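Local coordinates for protein probable ss-1,3-N-acetylglucosaminyltransferase (Staphylococcus aureus subsp. aureus N315, PDB 6H1J) that is probably a glycosyltransferase, built on a family 2 glycosyltransferase domain of the GT-A clan followed by a TarS-type linker domain, at residues B[44-49]-B[116-121]; B[52-57]-B[76-81]; B[33-38]-B[69-74]; B[156-161]-B[213-218]. One frame throughout, in Å; residues are numbered along the deposited sequence.

Interaction 1: B[44-49]-B[116-121]. With MG (magnesium ion), chain I.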
loop_
_atom_site.group_PDB
_atom_site.type_symbol
_atom_site.label_atom_id
_atom_site.label_comp_id
_atom_site.label_asym_id
_atom_site.label_seq_id
_atom_site.Cartn_x
_atom_site.Cartn_y
_atom_site.Cartn_z
ATOM N N ASN B 44 48.459 21.369 21.624
ATOM C CA ASN B 44 48.111 21.896 22.944
ATOM C C ASN B 44 47.332 20.843 23.755
ATOM O O ASN B 44 46.137 20.967 23.956
ATOM C CB ASN B 44 47.295 23.188 22.807
ATOM C CG ASN B 44 46.954 23.838 24.137
ATOM O OD1 ASN B 44 47.765 23.836 25.061
ATOM N ND2 ASN B 44 45.778 24.436 24.237
ATOM N N GLN B 45 48.000 19.783 24.207
ATOM C CA GLN B 45 47.340 18.714 24.998
ATOM C C GLN B 45 47.940 18.681 26.406
ATOM O O GLN B 45 49.136 18.963 26.575
ATOM C CB GLN B 45 47.539 17.358 24.318
ATOM C CG GLN B 45 46.679 17.161 23.072
ATOM C CD GLN B 45 45.197 17.095 23.367
ATOM O OE1 GLN B 45 44.748 16.204 24.100
ATOM N NE2 GLN B 45 44.435 18.016 22.772
ATOM N N THR B 46 47.130 18.318 27.405
ATOM C CA THR B 46 47.620 18.041 28.766
ATOM C C THR B 46 48.578 16.842 28.769
ATOM O O THR B 46 49.477 16.775 29.619
ATOM C CB THR B 46 46.482 17.824 29.758
ATOM O OG1 THR B 46 45.637 16.778 29.261
ATOM C CG2 THR B 46 45.700 19.093 30.007
ATOM N N MET B 47 48.384 15.887 27.844
ATOM C CA MET B 47 49.328 14.776 27.677
ATOM C C MET B 47 50.720 15.349 27.331
ATOM O O MET B 47 50.853 16.219 26.510
ATOM C CB MET B 47 48.863 13.799 26.590
ATOM C CG MET B 47 49.724 12.582 26.442
ATOM S SD MET B 47 49.185 11.336 25.242
ATOM C CE MET B 47 47.951 10.459 26.192
ATOM N N LYS B 48 51.762 14.770 27.927
ATOM C CA LYS B 48 53.132 15.119 27.659
ATOM C C LYS B 48 53.401 14.991 26.153
ATOM O O LYS B 48 53.085 13.974 25.559
ATOM C CB LYS B 48 54.018 14.165 28.470
ATOM C CG LYS B 48 55.507 14.491 28.522
ATOM C CD LYS B 48 56.309 13.460 29.321
ATOM C CE LYS B 48 55.678 13.125 30.658
ATOM N N SER B 49 54.053 16.001 25.556
ATOM C CA SER B 49 54.178 16.081 24.106
ATOM C C SER B 49 54.916 14.854 23.564
ATOM O O SER B 49 54.711 14.452 22.438
ATOM C CB SER B 49 54.858 17.383 23.672
ATOM O OG SER B 49 56.104 17.497 24.333
ATOM N N HIS B 116 39.691 19.198 22.475
ATOM C CA HIS B 116 39.801 19.730 23.830
ATOM C C HIS B 116 41.219 19.405 24.315
ATOM O O HIS B 116 41.748 18.314 24.009
ATOM C CB HIS B 116 38.756 19.046 24.749
ATOM C CG HIS B 116 38.551 19.705 26.072
ATOM N ND1 HIS B 116 39.432 19.540 27.127
ATOM C CD2 HIS B 116 37.607 20.579 26.503
ATOM C CE1 HIS B 116 39.052 20.304 28.148
ATOM N NE2 HIS B 116 37.917 20.945 27.792
ATOM N N GLU B 117 41.791 20.300 25.105
ATOM C CA GLU B 117 43.178 20.106 25.591
ATOM C C GLU B 117 43.325 18.835 26.446
ATOM O O GLU B 117 44.455 18.313 26.566
ATOM C CB GLU B 117 43.669 21.355 26.314
ATOM C CG GLU B 117 43.119 21.549 27.708
ATOM C CD GLU B 117 43.757 22.751 28.410
ATOM O OE1 GLU B 117 44.843 23.205 27.970
ATOM O OE2 GLU B 117 43.176 23.235 29.407
ATOM N N ARG B 118 42.225 18.310 26.998
ATOM C CA ARG B 118 42.326 17.114 27.883
ATOM C C ARG B 118 41.874 15.834 27.168
ATOM O O ARG B 118 41.753 14.800 27.848
ATOM C CB ARG B 118 41.482 17.324 29.144
ATOM C CG ARG B 118 41.815 18.591 29.915
ATOM C CD ARG B 118 41.126 18.632 31.263
ATOM N NE ARG B 118 40.837 17.299 31.768
ATOM C CZ ARG B 118 41.572 16.658 32.669
ATOM N NH1 ARG B 118 42.851 16.421 32.434
ATOM N NH2 ARG B 118 41.024 16.256 33.803
ATOM N N ALA B 119 41.679 15.892 25.849
ATOM C CA ALA B 119 41.180 14.750 25.071
ATOM C C ALA B 119 42.118 13.537 25.149
ATOM O O ALA B 119 41.679 12.423 25.497
ATOM C CB ALA B 119 40.930 15.127 23.629
ATOM N N LEU B 120 43.381 13.700 24.759
ATOM C CA LEU B 120 44.260 12.514 24.642
ATOM C C LEU B 120 44.532 11.881 26.017
ATOM O O LEU B 120 44.388 10.667 26.200
ATOM C CB LEU B 120 45.559 12.902 23.933
ATOM C CG LEU B 120 45.437 13.365 22.481
ATOM C CD1 LEU B 120 46.799 13.441 21.810
ATOM C CD2 LEU B 120 44.501 12.487 21.665
ATOM N N GLU B 121 44.857 12.716 27.001
ATOM C CA GLU B 121 45.154 12.245 28.346
ATOM C C GLU B 121 43.931 11.539 28.968
ATOM O O GLU B 121 44.053 10.417 29.524
ATOM C CB GLU B 121 45.599 13.409 29.229
ATOM C CG GLU B 121 45.637 13.019 30.683
ATOM C CD GLU B 121 46.568 13.826 31.536
ATOM O OE1 GLU B 121 46.468 15.078 31.484
ATOM O OE2 GLU B 121 47.408 13.196 32.200
HETATM MG MG MG I . 51.396 18.605 26.625
HETATM O O HOH W 1 48.041 22.168 28.038
HETATM O O HOH W 2 45.545 15.534 26.834
HETATM O O HOH W 3 51.711 18.458 28.999
HETATM O O HOH W 4 53.955 18.680 27.059
HETATM O O HOH W 5 51.505 18.543 24.492
HETATM O O HOH W 6 51.709 21.058 27.202
#

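Interaction 2: B[52-57]-B[76-81]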
loop_
_atom_site.group_PDB
_atom_site.type_symbol
_atom_site.label_atom_id
_atom_site.label_comp_id
_atom_site.label_asym_id
_atom_site.label_seq_id
_atom_site.Cartn_x
_atom_site.Cartn_y
_atom_site.Cartn_z
ATOM N N TYR B 52 52.826 11.363 22.634
ATOM C CA TYR B 52 51.961 11.210 21.450
ATOM C C TYR B 52 52.564 11.884 20.215
ATOM O O TYR B 52 53.547 12.602 20.291
ATOM C CB TYR B 52 50.563 11.757 21.749
ATOM C CG TYR B 52 50.469 13.254 21.849
ATOM C CD1 TYR B 52 50.756 13.911 23.032
ATOM C CD2 TYR B 52 50.036 14.011 20.778
ATOM C CE1 TYR B 52 50.634 15.287 23.144
ATOM C CE2 TYR B 52 49.943 15.391 20.854
ATOM C CZ TYR B 52 50.221 16.027 22.044
ATOM O OH TYR B 52 50.078 17.378 22.118
ATOM N N GLU B 53 51.984 11.589 19.061
ATOM C CA GLU B 53 52.431 12.135 17.789
ATOM C C GLU B 53 51.201 12.481 16.914
ATOM O O GLU B 53 50.168 11.844 17.003
ATOM C CB GLU B 53 53.336 11.130 17.079
ATOM C CG GLU B 53 52.628 9.825 16.723
ATOM C CD GLU B 53 53.493 8.819 15.964
ATOM O OE1 GLU B 53 54.647 9.160 15.674
ATOM O OE2 GLU B 53 53.026 7.696 15.680
ATOM N N LEU B 54 51.332 13.518 16.096
ATOM C CA LEU B 54 50.366 13.887 15.079
ATOM C C LEU B 54 50.970 13.478 13.731
ATOM O O LEU B 54 52.037 13.973 13.369
ATOM C CB LEU B 54 50.134 15.408 15.120
ATOM C CG LEU B 54 49.217 15.981 14.039
ATOM C CD1 LEU B 54 47.894 15.230 13.942
ATOM C CD2 LEU B 54 48.955 17.465 14.279
ATOM N N ILE B 55 50.291 12.580 13.015
ATOM C CA ILE B 55 50.680 12.158 11.659
ATOM C C ILE B 55 49.720 12.837 10.689
ATOM O O ILE B 55 48.524 12.570 10.754
ATOM C CB ILE B 55 50.645 10.622 11.488
ATOM C CG1 ILE B 55 51.418 9.900 12.601
ATOM C CG2 ILE B 55 51.161 10.240 10.109
ATOM C CD1 ILE B 55 51.324 8.390 12.568
ATOM N N ILE B 56 50.247 13.747 9.853
ATOM C CA ILE B 56 49.449 14.451 8.850
ATOM C C ILE B 56 49.734 13.803 7.494
ATOM O O ILE B 56 50.876 13.705 7.101
ATOM C CB ILE B 56 49.745 15.952 8.830
ATOM C CG1 ILE B 56 49.608 16.572 10.219
ATOM C CG2 ILE B 56 48.875 16.662 7.789
ATOM C CD1 ILE B 56 50.055 18.005 10.304
ATOM N N ILE B 57 48.672 13.386 6.790
ATOM C CA ILE B 57 48.777 12.861 5.433
ATOM C C ILE B 57 47.973 13.763 4.493
ATOM O O ILE B 57 46.760 13.816 4.555
ATOM C CB ILE B 57 48.303 11.397 5.335
ATOM C CG1 ILE B 57 49.033 10.499 6.339
ATOM C CG2 ILE B 57 48.479 10.892 3.910
ATOM C CD1 ILE B 57 48.265 10.249 7.596
ATOM N N GLY B 76 58.958 19.316 12.362
ATOM C CA GLY B 76 59.645 18.949 13.568
ATOM C C GLY B 76 58.700 18.683 14.714
ATOM O O GLY B 76 59.154 18.125 15.709
ATOM N N LEU B 77 57.406 19.058 14.593
ATOM C CA LEU B 77 56.444 18.837 15.669
ATOM C C LEU B 77 55.392 17.801 15.266
ATOM O O LEU B 77 54.620 17.381 16.113
ATOM C CB LEU B 77 55.762 20.147 16.071
ATOM C CG LEU B 77 56.689 21.276 16.514
ATOM C CD1 LEU B 77 55.882 22.525 16.875
ATOM C CD2 LEU B 77 57.549 20.865 17.693
ATOM N N VAL B 78 55.390 17.403 13.991
ATOM C CA VAL B 78 54.452 16.487 13.429
ATOM C C VAL B 78 55.226 15.551 12.504
ATOM O O VAL B 78 56.313 15.873 12.020
ATOM C CB VAL B 78 53.349 17.228 12.646
ATOM C CG1 VAL B 78 52.623 18.242 13.522
ATOM C CG2 VAL B 78 53.913 17.891 11.395
ATOM N N ARG B 79 54.646 14.388 12.232
ATOM C CA ARG B 79 55.131 13.590 11.131
ATOM C C ARG B 79 54.229 13.865 9.931
ATOM O O ARG B 79 53.027 14.033 10.072
ATOM C CB ARG B 79 55.153 12.124 11.548
ATOM C CG ARG B 79 56.067 11.878 12.738
ATOM C CD ARG B 79 55.940 10.442 13.174
ATOM N NE ARG B 79 56.224 9.548 12.057
ATOM C CZ ARG B 79 55.880 8.278 12.044
ATOM N NH1 ARG B 79 55.206 7.791 13.077
ATOM N NH2 ARG B 79 56.234 7.506 11.028
ATOM N N PHE B 80 54.821 13.921 8.752
ATOM C CA PHE B 80 54.100 14.360 7.589
ATOM C C PHE B 80 54.483 13.506 6.376
ATOM O O PHE B 80 55.645 13.236 6.157
ATOM C CB PHE B 80 54.371 15.847 7.346
ATOM C CG PHE B 80 53.916 16.333 6.003
ATOM C CD1 PHE B 80 52.559 16.424 5.710
ATOM C CD2 PHE B 80 54.835 16.641 5.013
ATOM C CE1 PHE B 80 52.132 16.869 4.463
ATOM C CE2 PHE B 80 54.406 17.061 3.758
ATOM C CZ PHE B 80 53.055 17.169 3.485
ATOM N N LYS B 81 53.472 13.125 5.587
ATOM C CA LYS B 81 53.670 12.482 4.292
ATOM C C LYS B 81 52.682 13.086 3.282
ATOM O O LYS B 81 51.504 13.268 3.578
ATOM C CB LYS B 81 53.535 10.968 4.467
ATOM C CG LYS B 81 53.465 10.181 3.169
ATOM C CD LYS B 81 53.674 8.701 3.346
ATOM C CE LYS B 81 55.134 8.307 3.356
ATOM N NZ LYS B 81 55.305 6.874 3.682
HETATM O O HOH W 7 53.772 15.015 16.609
#

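Interaction 3: B[33-38]-B[69-74]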
loop_
_atom_site.group_PDB
_atom_site.type_symbol
_atom_site.label_atom_id
_atom_site.label_comp_id
_atom_site.label_asym_id
_atom_site.label_seq_id
_atom_site.Cartn_x
_atom_site.Cartn_y
_atom_site.Cartn_z
ATOM N N GLU B 33 44.668 27.900 5.553
ATOM C CA GLU B 33 44.990 28.607 6.811
ATOM C C GLU B 33 44.197 28.038 8.001
ATOM O O GLU B 33 44.687 28.072 9.122
ATOM C CB GLU B 33 44.746 30.112 6.625
ATOM C CG GLU B 33 44.363 30.867 7.891
ATOM C CD GLU B 33 42.924 30.681 8.355
ATOM O OE1 GLU B 33 42.693 30.699 9.586
ATOM O OE2 GLU B 33 42.034 30.527 7.485
ATOM N N LYS B 34 42.970 27.561 7.758
ATOM C CA LYS B 34 42.096 26.960 8.783
ATOM C C LYS B 34 42.861 25.933 9.635
ATOM O O LYS B 34 42.633 25.818 10.830
ATOM C CB LYS B 34 40.919 26.229 8.124
ATOM C CG LYS B 34 39.731 27.089 7.715
ATOM C CD LYS B 34 38.600 26.302 7.076
ATOM C CE LYS B 34 39.029 25.528 5.845
ATOM N NZ LYS B 34 37.873 24.974 5.103
ATOM N N LEU B 35 43.737 25.172 8.975
ATOM C CA LEU B 35 44.422 24.015 9.525
ATOM C C LEU B 35 45.281 24.375 10.754
ATOM O O LEU B 35 45.509 23.500 11.605
ATOM C CB LEU B 35 45.273 23.428 8.398
ATOM C CG LEU B 35 45.644 21.962 8.521
ATOM C CD1 LEU B 35 44.392 21.089 8.572
ATOM C CD2 LEU B 35 46.534 21.560 7.361
ATOM N N HIS B 36 45.762 25.629 10.848
ATOM C CA HIS B 36 46.516 26.109 12.032
ATOM C C HIS B 36 45.773 25.725 13.317
ATOM O O HIS B 36 46.378 25.185 14.254
ATOM C CB HIS B 36 46.739 27.640 12.031
ATOM C CG HIS B 36 47.788 28.110 11.082
ATOM N ND1 HIS B 36 49.139 28.035 11.376
ATOM C CD2 HIS B 36 47.696 28.668 9.852
ATOM C CE1 HIS B 36 49.833 28.516 10.360
ATOM N NE2 HIS B 36 48.969 28.911 9.410
ATOM N N ARG B 37 44.484 26.069 13.373
ATOM C CA ARG B 37 43.714 25.933 14.606
ATOM C C ARG B 37 43.530 24.444 14.977
ATOM O O ARG B 37 43.567 24.070 16.146
ATOM C CB ARG B 37 42.371 26.656 14.459
ATOM C CG ARG B 37 41.702 26.985 15.789
ATOM C CD ARG B 37 40.706 28.133 15.693
ATOM N NE ARG B 37 39.495 27.765 14.976
ATOM C CZ ARG B 37 38.325 27.492 15.552
ATOM N NH1 ARG B 37 37.261 27.238 14.804
ATOM N NH2 ARG B 37 38.228 27.476 16.871
ATOM N N THR B 38 43.383 23.581 13.971
ATOM C CA THR B 38 43.269 22.160 14.208
ATOM C C THR B 38 44.607 21.596 14.712
ATOM O O THR B 38 44.622 20.857 15.701
ATOM C CB THR B 38 42.818 21.407 12.955
ATOM O OG1 THR B 38 41.494 21.833 12.608
ATOM C CG2 THR B 38 42.859 19.906 13.121
ATOM N N ASN B 69 52.243 24.817 3.042
ATOM C CA ASN B 69 52.886 25.931 3.752
ATOM C C ASN B 69 52.467 25.950 5.220
ATOM O O ASN B 69 53.305 26.168 6.091
ATOM C CB ASN B 69 52.598 27.285 3.082
ATOM C CG ASN B 69 53.313 27.429 1.758
ATOM O OD1 ASN B 69 54.267 26.704 1.511
ATOM N ND2 ASN B 69 52.864 28.345 0.900
ATOM N N VAL B 70 51.186 25.682 5.498
ATOM C CA VAL B 70 50.720 25.669 6.862
ATOM C C VAL B 70 51.374 24.489 7.586
ATOM O O VAL B 70 51.832 24.619 8.705
ATOM C CB VAL B 70 49.187 25.573 6.953
ATOM C CG1 VAL B 70 48.758 25.292 8.392
ATOM C CG2 VAL B 70 48.512 26.818 6.402
ATOM N N ILE B 71 51.363 23.320 6.943
ATOM C CA ILE B 71 51.881 22.109 7.543
ATOM C C ILE B 71 53.380 22.281 7.832
ATOM O O ILE B 71 53.853 21.878 8.921
ATOM C CB ILE B 71 51.566 20.874 6.670
ATOM C CG1 ILE B 71 50.057 20.585 6.645
ATOM C CG2 ILE B 71 52.349 19.659 7.145
ATOM C CD1 ILE B 71 49.627 19.659 5.531
ATOM N N LYS B 72 54.104 22.890 6.893
ATOM C CA LYS B 72 55.549 23.107 7.033
ATOM C C LYS B 72 55.878 24.024 8.225
ATOM O O LYS B 72 56.949 23.878 8.811
ATOM C CB LYS B 72 56.123 23.583 5.694
ATOM C CG LYS B 72 56.150 22.457 4.672
ATOM C CD LYS B 72 56.907 22.691 3.399
ATOM C CE LYS B 72 56.962 21.397 2.603
ATOM N NZ LYS B 72 57.739 21.520 1.346
ATOM N N LYS B 73 54.950 24.878 8.661
ATOM C CA LYS B 73 55.153 25.718 9.857
ATOM C C LYS B 73 55.299 24.885 11.135
ATOM O O LYS B 73 55.729 25.448 12.155
ATOM C CB LYS B 73 54.053 26.774 10.038
ATOM C CG LYS B 73 54.166 27.999 9.111
ATOM C CD LYS B 73 55.411 28.839 9.309
ATOM C CE LYS B 73 55.740 29.775 8.172
ATOM N NZ LYS B 73 55.072 31.091 8.329
ATOM N N TYR B 74 54.937 23.592 11.101
ATOM C CA TYR B 74 54.977 22.721 12.264
ATOM C C TYR B 74 55.990 21.589 12.075
ATOM O O TYR B 74 55.954 20.600 12.799
ATOM C CB TYR B 74 53.566 22.171 12.527
ATOM C CG TYR B 74 52.600 23.259 12.890
ATOM C CD1 TYR B 74 52.620 23.835 14.157
ATOM C CD2 TYR B 74 51.754 23.793 11.927
ATOM C CE1 TYR B 74 51.808 24.914 14.466
ATOM C CE2 TYR B 74 50.905 24.845 12.232
ATOM C CZ TYR B 74 50.919 25.389 13.506
ATOM O OH TYR B 74 50.102 26.435 13.795
#

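Interaction 4: B[156-161]-B[213-218]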
loop_
_atom_site.group_PDB
_atom_site.type_symbol
_atom_site.label_atom_id
_atom_site.label_comp_id
_atom_site.label_asym_id
_atom_site.label_seq_id
_atom_site.Cartn_x
_atom_site.Cartn_y
_atom_site.Cartn_z
ATOM N N GLY B 156 26.248 8.990 30.623
ATOM C CA GLY B 156 27.381 9.448 31.402
ATOM C C GLY B 156 28.596 8.605 31.065
ATOM O O GLY B 156 28.686 8.076 29.953
ATOM N N ASN B 157 29.534 8.500 32.013
ATOM C CA ASN B 157 30.786 7.770 31.806
ATOM C C ASN B 157 30.491 6.271 31.905
ATOM O O ASN B 157 29.916 5.871 32.889
ATOM C CB ASN B 157 31.849 8.202 32.826
ATOM C CG ASN B 157 32.186 9.676 32.701
ATOM O OD1 ASN B 157 32.475 10.141 31.602
ATOM N ND2 ASN B 157 32.024 10.432 33.770
ATOM N N VAL B 158 30.864 5.491 30.874
ATOM C CA VAL B 158 30.551 4.054 30.817
ATOM C C VAL B 158 31.887 3.327 30.654
ATOM O O VAL B 158 32.558 3.486 29.666
ATOM C CB VAL B 158 29.601 3.696 29.649
ATOM C CG1 VAL B 158 29.288 2.209 29.591
ATOM C CG2 VAL B 158 28.323 4.521 29.667
ATOM N N ALA B 159 32.270 2.536 31.649
ATOM C CA ALA B 159 33.573 1.878 31.638
ATOM C C ALA B 159 33.574 0.681 30.684
ATOM O O ALA B 159 34.568 0.452 29.973
ATOM C CB ALA B 159 33.924 1.460 33.041
ATOM N N LYS B 160 32.465 -0.080 30.686
ATOM C CA LYS B 160 32.275 -1.249 29.868
ATOM C C LYS B 160 30.932 -1.150 29.120
ATOM O O LYS B 160 29.904 -1.627 29.611
ATOM C CB LYS B 160 32.263 -2.478 30.783
ATOM C CG LYS B 160 33.616 -2.876 31.344
ATOM C CD LYS B 160 34.396 -3.725 30.358
ATOM C CE LYS B 160 35.583 -4.417 30.996
ATOM N NZ LYS B 160 36.743 -3.509 31.058
ATOM N N ALA B 161 30.955 -0.562 27.925
ATOM C CA ALA B 161 29.768 -0.207 27.181
ATOM C C ALA B 161 29.349 -1.375 26.293
ATOM O O ALA B 161 30.154 -2.271 25.986
ATOM C CB ALA B 161 30.061 1.009 26.344
ATOM N N TYR B 213 34.717 -1.533 25.385
ATOM C CA TYR B 213 34.449 -0.219 24.873
ATOM C C TYR B 213 34.143 0.696 26.067
ATOM O O TYR B 213 33.470 0.275 26.994
ATOM C CB TYR B 213 33.229 -0.235 23.938
ATOM C CG TYR B 213 33.061 -1.488 23.113
ATOM C CD1 TYR B 213 34.082 -1.962 22.304
ATOM C CD2 TYR B 213 31.853 -2.171 23.100
ATOM C CE1 TYR B 213 33.915 -3.121 21.553
ATOM C CE2 TYR B 213 31.658 -3.310 22.322
ATOM C CZ TYR B 213 32.695 -3.787 21.544
ATOM O OH TYR B 213 32.491 -4.903 20.784
ATOM N N SER B 214 34.586 1.946 26.001
ATOM C CA SER B 214 34.366 2.932 27.048
ATOM C C SER B 214 33.857 4.220 26.417
ATOM O O SER B 214 34.225 4.549 25.295
ATOM C CB SER B 214 35.643 3.210 27.811
ATOM O OG SER B 214 36.130 2.014 28.392
ATOM N N ILE B 215 33.060 4.953 27.189
ATOM C CA ILE B 215 32.471 6.215 26.775
ATOM C C ILE B 215 32.761 7.208 27.886
ATOM O O ILE B 215 32.517 6.896 29.017
ATOM C CB ILE B 215 30.951 6.077 26.529
ATOM C CG1 ILE B 215 30.640 5.047 25.441
ATOM C CG2 ILE B 215 30.322 7.437 26.223
ATOM C CD1 ILE B 215 29.199 4.580 25.480
ATOM N N LYS B 216 33.315 8.371 27.529
ATOM C CA LYS B 216 33.657 9.439 28.475
ATOM C C LYS B 216 32.900 10.707 28.069
ATOM O O LYS B 216 32.919 11.078 26.893
ATOM C CB LYS B 216 35.180 9.595 28.470
ATOM C CG LYS B 216 35.786 10.401 29.614
ATOM C CD LYS B 216 36.015 9.635 30.879
ATOM C CE LYS B 216 37.150 10.171 31.720
ATOM N NZ LYS B 216 36.793 11.454 32.362
ATOM N N THR B 217 32.271 11.389 29.033
ATOM C CA THR B 217 31.348 12.523 28.761
ATOM C C THR B 217 31.634 13.746 29.645
ATOM O O THR B 217 30.833 14.675 29.686
ATOM C CB THR B 217 29.889 12.082 28.978
ATOM O OG1 THR B 217 29.697 11.707 30.350
ATOM C CG2 THR B 217 29.529 10.939 28.065
ATOM N N ASP B 218 32.795 13.795 30.305
ATOM C CA ASP B 218 33.080 14.875 31.255
ATOM C C ASP B 218 33.307 16.211 30.536
ATOM O O ASP B 218 33.037 17.267 31.097
ATOM C CB ASP B 218 34.257 14.507 32.155
ATOM C CG ASP B 218 33.928 13.373 33.125
ATOM O OD1 ASP B 218 32.753 13.234 33.519
ATOM O OD2 ASP B 218 34.863 12.671 33.509
HETATM O O HOH W 8 32.591 -3.277 26.567
#

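Interaction 1: B[44-49]-B[116-121]
Gln45 bends back at chi2 (-66°), and this fold of the chain lays its amide against the turn at His116-Ala119. Gln45 OE1 accepts from Leu120 N at 2.9 Å, almost straight at 169°. Gln45 NE2 donates to His116 O at 3.0 Å, from above the carbonyl plane. Ala119 N reaches the same oxygen from the opposite face, so His116 O is gripped twice. NE2 also bonds Ser41 O, and the amide rotation is thereby fixed. Thr46 has OG1 between its backbone N and carbonyl carbon (chi1 55°), from where it donates to Glu121 OE1 at 2.9 Å, on the anti side, somewhat out of the carboxylate plane. Thr46 N bonds Glu117 O at 2.8 Å. A water bound by Gln45 OE1 and Thr46 OG1 also accepts from Met47 N and Glu121 N. The methyl CE of Met47 lies 4.1 Å from Leu120 CB. Away from this interface a magnesium ion sits on Gln45 O (2.3 Å) and Met47 O, and four waters complete its shell. The contact ties the loop after helix 35-43 to a type I beta turn with Arg118 at the N-cap position of helix 119-129, within the GT-A domain.

Interaction 2: B[52-57]-B[76-81]
The guanidinium of Arg79 meets the carboxylate of Glu53 at its edge, while Ile55 CD1 approaches it obliquely, 4.0 Å from Arg79 NH1. Arg79 NH1 donates to Glu53 OE1 at 3.0 Å in a salt bridge, with the oxygen close to the guanidinium plane. The carboxylate is met on its syn side but 32° out of its own plane, and the two planes are 40° apart. The bend of Arg79 at chi3 (56°) turns its end back toward Glu53. NH1 also bonds Met100 O, and Glu53 OE2 bonds Ser23 OG, so each partner has a second bond. The Phe80 ring lies obliquely to Ile56 O, which is 3.5 Å from Phe80 CD1.

Strands 52-58 and 79-82 run parallel, the two strands of a beta-alpha-beta unit whose crossover helix is 66-72. This is the Rossmann-like part of a GT-A fold. Ile55, Ile56 and Ile57 pair with Arg79, Phe80 and Lys81. Arg79 N donates to Leu54 O, and Arg79 O accepts from Ile56 N at 2.8 Å. Lys81 N then bonds Ile56 O, which continues the parallel ladder.

The face carrying Ile56 and Phe80 is apolar. Leu54 and Val78 lie side by side, Leu54 CD2 3.8 Å from Val78 CG1. Ile56 CD1 reaches Val78 CG2 at 4.0 Å. Helix 35-43 packs on Leu54 and Ile56 through Ile39. Where the strands part, a water accepts from Leu54 N and donates to Leu77 O at 2.6 Å.

Interaction 3: B[33-38]-B[69-74]
The start of helix 35-43 meets the end of helix 66-72 and the residues just after it, in the alpha/beta domain. Val70 sits at the centre. Its methyl CG1 lies over one face of the His36 ring, 3.8 Å from the centroid and only 8° off the normal, in a CH-pi contact. Val70 CG2 lies above the same side of the ring, displaced past its NE2 side, 3.7 Å from His36 NE2, and also touches Glu33 CA. His36 holds CG anti to its carbonyl carbon (chi1 -75°), and the ring thereby swings across to Val70.

At the ring edge, ND1 of His36 and OH of Tyr74 form a hydrogen bond of 3.1 Å. Either atom could be the donor. The hydroxyl lies in the imidazole plane. The two rings meet rim to rim with their planes at 64°. Bond and methyl together fix the imidazole at its edge and one face.

Deeper in, Leu35 CB rests on Val70 CG1 at 4.0 Å. Leu35 CD2 meets Ile71 CG1 at 3.7 Å. Leu35 and Ile71 both go on to Thr28 of strand 22-28, while the Tyr74 ring packs on Ile39 and Leu43. Apolar groups thus face the sheet, with the polar His36-Tyr74 pair nearer the surface. This is helix-to-helix packing on one side of the parallel part of the mixed sheet in a Rossmann-like GT-A domain.

Interaction 4: B[156-161]-B[213-218]
Asn157 and Asp218 cross at about a right angle, their amide and carboxylate planes 77° apart. They lie at one end of a short antiparallel pairing, a single beta bridge between Val158 and Ile215 that adds the loop 156-161 to strand 213-216, a strand of the mixed sheet. Asn157 ND2 donates to Asp218 OD1 at 2.9 Å. The oxygen lies in the amide plane, but the donor comes from above the carboxylate plane. Asn157 OD1 accepts from Thr217 N at 2.9 Å, nearly end-on to the carbonyl. The amide is thus held at both its oxygen and its nitrogen. The other carboxylate oxygen, Asp218 OD2, is in a salt bridge with Lys216 NZ.

The bridge itself uses two bonds, Val158 N to Ile215 O and Ile215 N to Val158 O. Beyond it, Ala161 N bonds Tyr213 O at 2.8 Å. Ala161 CB points toward the strand and sits 3.8 Å from Ile215 CD1. The Tyr213 ring lies obliquely to Ala161 O, which is 3.4 Å from Tyr213 CD2. Its hydroxyl bonds Ser210 O. Ser214 OG bonds Ser132 OG as well as the loop, donating to Ala159 O at 2.7 Å, tilted 32° from the carbonyl plane.

Interactions 1, 2 and 3 belong to the same GT-A domain. Interaction 4 is remote from interaction 2, about 17 Å between nearest atoms, though both reach the same sheet. Helix 66-72 of interaction 3 is the crossover helix between the two strands of interaction 2, and Ile71 CG2 meets Phe80 CD1 at 3.5 Å. Interaction 1 reaches interaction 2 through Tyr52, which packs on Gln45, Met47 and Leu120. Leu54 to Ile57 in 2 and Leu35, Val70 and Ile71 in 3 are buried, whereas Glu117 in 1 and Asn157 and Asp218 in 4 lie at the surface. Chemistry follows: strand ladder with a salt bridge in 2, mainly apolar helix packing in 3, hydrogen bonds around loops in 1 and 4.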